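Local structure of catalase (Bacillus pumilus, 4QOR) at residues T107-R112 and T179-D184. The protein breaks hydrogen peroxide down to water and oxygen as a haem-dependent catalase, here seen with 2-chlorophenol bound. Sequence-based numbering, arbitrary orientation.
With 2CH (2-chlorophenol), chain G.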
ATOM      1  N   THR A 107      27.937  16.113  -1.017  1.00 22.96           N
ATOM      2  CA  THR A 107      29.095  16.742  -1.694  1.00 24.16           C
ATOM      3  C   THR A 107      28.995  16.640  -3.222  1.00 24.01           C
ATOM      4  O   THR A 107      29.882  17.091  -3.955  1.00 25.37           O
ATOM      5  CB  THR A 107      30.401  16.003  -1.282  1.00 23.66           C
ATOM      6  OG1 THR A 107      30.163  14.603  -1.338  1.00 24.01           O
ATOM      7  CG2 THR A 107      30.821  16.342   0.137  1.00 22.59           C
ATOM      8  N   LEU A 108      27.896  16.083  -3.702  1.00 23.17           N
ATOM      9  CA  LEU A 108      27.648  15.996  -5.114  1.00 22.83           C
ATOM     10  C   LEU A 108      27.128  17.317  -5.687  1.00 22.87           C
ATOM     11  O   LEU A 108      26.494  18.115  -4.979  1.00 22.25           O
ATOM     12  CB  LEU A 108      26.650  14.905  -5.412  1.00 23.20           C
ATOM     13  CG  LEU A 108      26.943  13.537  -4.743  1.00 24.23           C
ATOM     14  CD1 LEU A 108      25.880  12.542  -5.151  1.00 24.03           C
ATOM     15  CD2 LEU A 108      28.341  13.029  -5.120  1.00 23.80           C
ATOM     16  N   ARG A 109      27.353  17.510  -6.986  1.00 22.49           N
ATOM     17  CA  ARG A 109      26.727  18.626  -7.715  1.00 24.41           C
ATOM     18  C   ARG A 109      25.205  18.416  -7.866  1.00 22.55           C
ATOM     19  O   ARG A 109      24.764  17.329  -8.202  1.00 23.26           O
ATOM     20  CB  ARG A 109      27.387  18.761  -9.094  1.00 25.06           C
ATOM     21  CG  ARG A 109      26.930  19.965  -9.902  1.00 25.51           C
ATOM     22  CD  ARG A 109      27.786  20.187 -11.145  1.00 27.33           C
ATOM     23  NE  ARG A 109      29.225  20.224 -10.846  1.00 27.39           N
ATOM     24  CZ  ARG A 109      29.871  21.244 -10.296  1.00 27.36           C
ATOM     25  NH1 ARG A 109      29.263  22.404 -10.056  1.00 29.92           N
ATOM     26  NH2 ARG A 109      31.155  21.138 -10.048  1.00 27.94           N
ATOM     27  N   ASP A 110      24.436  19.471  -7.649  1.00 22.17           N
ATOM     28  CA  ASP A 110      22.978  19.413  -7.698  1.00 21.39           C
ATOM     29  C   ASP A 110      22.515  20.769  -7.248  1.00 20.50           C
ATOM     30  O   ASP A 110      23.116  21.339  -6.350  1.00 20.79           O
ATOM     31  CB  ASP A 110      22.434  18.340  -6.699  1.00 20.18           C
ATOM     32  CG  ASP A 110      21.733  17.154  -7.375  1.00 19.91           C
ATOM     33  OD1 ASP A 110      21.542  17.109  -8.623  1.00 17.88           O
ATOM     34  OD2 ASP A 110      21.401  16.183  -6.604  1.00 18.32           O
ATOM     35  N   PRO A 111      21.369  21.239  -7.768  1.00 21.04           N
ATOM     36  CA  PRO A 111      20.588  22.186  -6.961  1.00 20.87           C
ATOM     37  C   PRO A 111      20.332  21.662  -5.566  1.00 21.59           C
ATOM     38  O   PRO A 111      20.308  20.461  -5.349  1.00 20.93           O
ATOM     39  CB  PRO A 111      19.258  22.299  -7.701  1.00 20.83           C
ATOM     40  CG  PRO A 111      19.525  21.730  -9.052  1.00 21.51           C
ATOM     41  CD  PRO A 111      20.561  20.668  -8.847  1.00 21.08           C
ATOM     42  N   ARG A 112      20.087  22.578  -4.651  1.00 22.61           N
ATOM     43  CA  ARG A 112      19.618  22.213  -3.364  1.00 22.41           C
ATOM     44  C   ARG A 112      18.193  22.683  -3.141  1.00 21.96           C
ATOM     45  O   ARG A 112      17.848  23.804  -3.466  1.00 21.58           O
ATOM     46  CB  ARG A 112      20.531  22.826  -2.298  1.00 21.92           C
ATOM     47  CG  ARG A 112      21.610  21.891  -1.767  1.00 20.88           C
ATOM     48  CD  ARG A 112      22.536  21.410  -2.866  1.00 20.98           C
ATOM     49  NE  ARG A 112      23.604  20.579  -2.344  1.00 20.41           N
ATOM     50  CZ  ARG A 112      24.513  19.941  -3.083  1.00 20.27           C
ATOM     51  NH1 ARG A 112      24.494  20.025  -4.393  1.00 20.02           N
ATOM     52  NH2 ARG A 112      25.430  19.178  -2.488  1.00 19.75           N
ATOM     53  N   THR A 179      24.524  27.106 -16.813  1.00 23.63           N
ATOM     54  CA  THR A 179      25.478  28.154 -16.569  1.00 23.56           C
ATOM     55  C   THR A 179      25.579  28.554 -15.074  1.00 23.71           C
ATOM     56  O   THR A 179      26.634  29.039 -14.638  1.00 24.01           O
ATOM     57  CB  THR A 179      25.125  29.375 -17.437  1.00 23.17           C
ATOM     58  OG1 THR A 179      25.075  28.939 -18.813  1.00 23.09           O
ATOM     59  CG2 THR A 179      26.151  30.469 -17.273  1.00 24.27           C
ATOM     60  N   TRP A 180      24.505  28.356 -14.301  1.00 22.30           N
ATOM     61  CA  TRP A 180      24.581  28.502 -12.856  1.00 22.75           C
ATOM     62  C   TRP A 180      25.116  27.242 -12.175  1.00 23.99           C
ATOM     63  O   TRP A 180      25.943  27.317 -11.257  1.00 23.63           O
ATOM     64  CB  TRP A 180      23.191  28.803 -12.253  1.00 23.56           C
ATOM     65  CG  TRP A 180      22.639  30.158 -12.441  1.00 24.92           C
ATOM     66  CD1 TRP A 180      22.128  30.672 -13.583  1.00 24.96           C
ATOM     67  CD2 TRP A 180      22.461  31.177 -11.430  1.00 24.88           C
ATOM     68  NE1 TRP A 180      21.670  31.931 -13.363  1.00 26.01           N
ATOM     69  CE2 TRP A 180      21.886  32.272 -12.055  1.00 26.21           C
ATOM     70  CE3 TRP A 180      22.781  31.273 -10.092  1.00 25.67           C
ATOM     71  CZ2 TRP A 180      21.607  33.455 -11.381  1.00 27.52           C
ATOM     72  CZ3 TRP A 180      22.498  32.439  -9.421  1.00 27.06           C
ATOM     73  CH2 TRP A 180      21.942  33.519 -10.068  1.00 27.13           C
ATOM     74  N   LEU A 181      24.577  26.099 -12.569  1.00 23.62           N
ATOM     75  CA  LEU A 181      24.826  24.827 -11.846  1.00 25.70           C
ATOM     76  C   LEU A 181      26.282  24.357 -11.979  1.00 26.34           C
ATOM     77  O   LEU A 181      26.787  23.659 -11.109  1.00 24.38           O
ATOM     78  CB  LEU A 181      23.900  23.749 -12.373  1.00 26.33           C
ATOM     79  CG  LEU A 181      23.975  22.356 -11.736  1.00 27.53           C
ATOM     80  CD1 LEU A 181      23.508  22.360 -10.302  1.00 28.10           C
ATOM     81  CD2 LEU A 181      23.179  21.381 -12.569  1.00 27.17           C
ATOM     82  N   PHE A 182      26.950  24.750 -13.069  1.00 25.95           N
ATOM     83  CA  PHE A 182      28.316  24.397 -13.257  1.00 26.51           C
ATOM     84  C   PHE A 182      29.298  25.460 -12.797  1.00 26.35           C
ATOM     85  O   PHE A 182      30.537  25.267 -12.916  1.00 27.63           O
ATOM     86  CB  PHE A 182      28.530  23.931 -14.696  1.00 28.30           C
ATOM     87  CG  PHE A 182      28.123  22.505 -14.900  1.00 28.08           C
ATOM     88  CD1 PHE A 182      28.984  21.488 -14.539  1.00 30.34           C
ATOM     89  CD2 PHE A 182      26.871  22.192 -15.353  1.00 28.32           C
ATOM     90  CE1 PHE A 182      28.595  20.170 -14.657  1.00 29.98           C
ATOM     91  CE2 PHE A 182      26.477  20.873 -15.483  1.00 28.66           C
ATOM     92  CZ  PHE A 182      27.351  19.861 -15.160  1.00 29.31           C
ATOM     93  N   SER A 183      28.799  26.530 -12.191  1.00 24.67           N
ATOM     94  CA  SER A 183      29.662  27.333 -11.325  1.00 24.30           C
ATOM     95  C   SER A 183      29.905  26.518 -10.082  1.00 23.87           C
ATOM     96  O   SER A 183      29.384  25.418  -9.962  1.00 25.35           O
ATOM     97  CB  SER A 183      29.023  28.664 -10.975  1.00 24.20           C
ATOM     98  OG  SER A 183      28.013  28.550  -9.981  1.00 25.16           O
ATOM     99  N   ASP A 184      30.686  27.024  -9.152  1.00 23.03           N
ATOM    100  CA  ASP A 184      30.877  26.288  -7.942  1.00 24.81           C
ATOM    101  C   ASP A 184      29.649  26.306  -7.029  1.00 24.98           C
ATOM    102  O   ASP A 184      29.587  25.568  -6.066  1.00 25.11           O
ATOM    103  CB  ASP A 184      32.125  26.737  -7.192  1.00 24.09           C
ATOM    104  CG  ASP A 184      33.441  26.313  -7.913  1.00 26.28           C
ATOM    105  OD1 ASP A 184      33.503  25.328  -8.699  1.00 23.52           O
ATOM    106  OD2 ASP A 184      34.436  27.007  -7.637  1.00 29.07           O
TER
HETATM  107  C1  2CH G 503      22.540  18.133 -12.686  1.00 37.92           C
HETATM  108  C2  2CH G 503      22.827  17.609 -11.445  1.00 35.36           C
HETATM  109  C3  2CH G 503      24.112  17.122 -11.268  1.00 36.07           C
HETATM  110  C4  2CH G 503      25.088  17.134 -12.277  1.00 37.31           C
HETATM  111  C5  2CH G 503      24.825  17.661 -13.526  1.00 36.23           C
HETATM  112  C6  2CH G 503      23.562  18.153 -13.738  1.00 38.56           C
HETATM  113  O   2CH G 503      21.346  18.669 -13.035  1.00 38.45           O
HETATM  114 CL8  2CH G 503      22.958  18.852 -15.282  1.00 45.51          CL
HETATM  115  O   HOH W   1      31.934  23.016  -7.679  1.00 27.04           O
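Arg-109 reaches the end of helix 175-181, where its NH1 donates to two backbone carbonyls: to Leu-181 O at 3.0 Å, in the carbonyl plane, and more weakly to Ser-183 O. CG lies anti to the backbone N (chi1 -174°), and a bend at chi3 (-52°) turns the guanidinium toward these carbonyls, with Phe-182 CD1 over one of its faces and the two planes 21° apart. Arg-109 CD makes a CH-pi contact with the face of the Phe-182 ring, 4.0 Å from the centroid and displaced toward CE1. A water bridges Arg-109 NH2 and Asp-184 OD1, which lie 5.0 Å apart without touching. With an alanine in place of the arginine, both carbonyls would probably lose this donor, the water bridge would go and the Phe-182 face would lose its CH-pi partner. Leu-181 CD1 packs 3.7 Å from Pro-111 CD. Its CD2, Phe-182 CZ, Arg-109 O and Asp-110 OD1 line the 2-chlorophenol, with CZ 3.7 Å from C5. Farther out, Arg-112 braces its own loop: NH1 and NH2 both donate end-on to Leu-108 O, and NH1 also donates to Asp-110 O at 2.7 Å. Ser-183 N and OG both donate to Trp-180 O, fastening the turn that follows the helix. Asp-110 OD2 accepts from the backbone of Val-98 and Ile-99. The Arg-Asp-Pro-Arg loop leading into strand 113-120 of the catalase barrel thus meets helix 175-181 beside the 2-chlorophenol, consistent with a place along the haem access channel, the Pro-111 side chain about 8 Å from the haem; helix 434-448 packs on Phe-182 through Leu-440 and Leu-444, helix 229-238 on Arg-109 through Met-229.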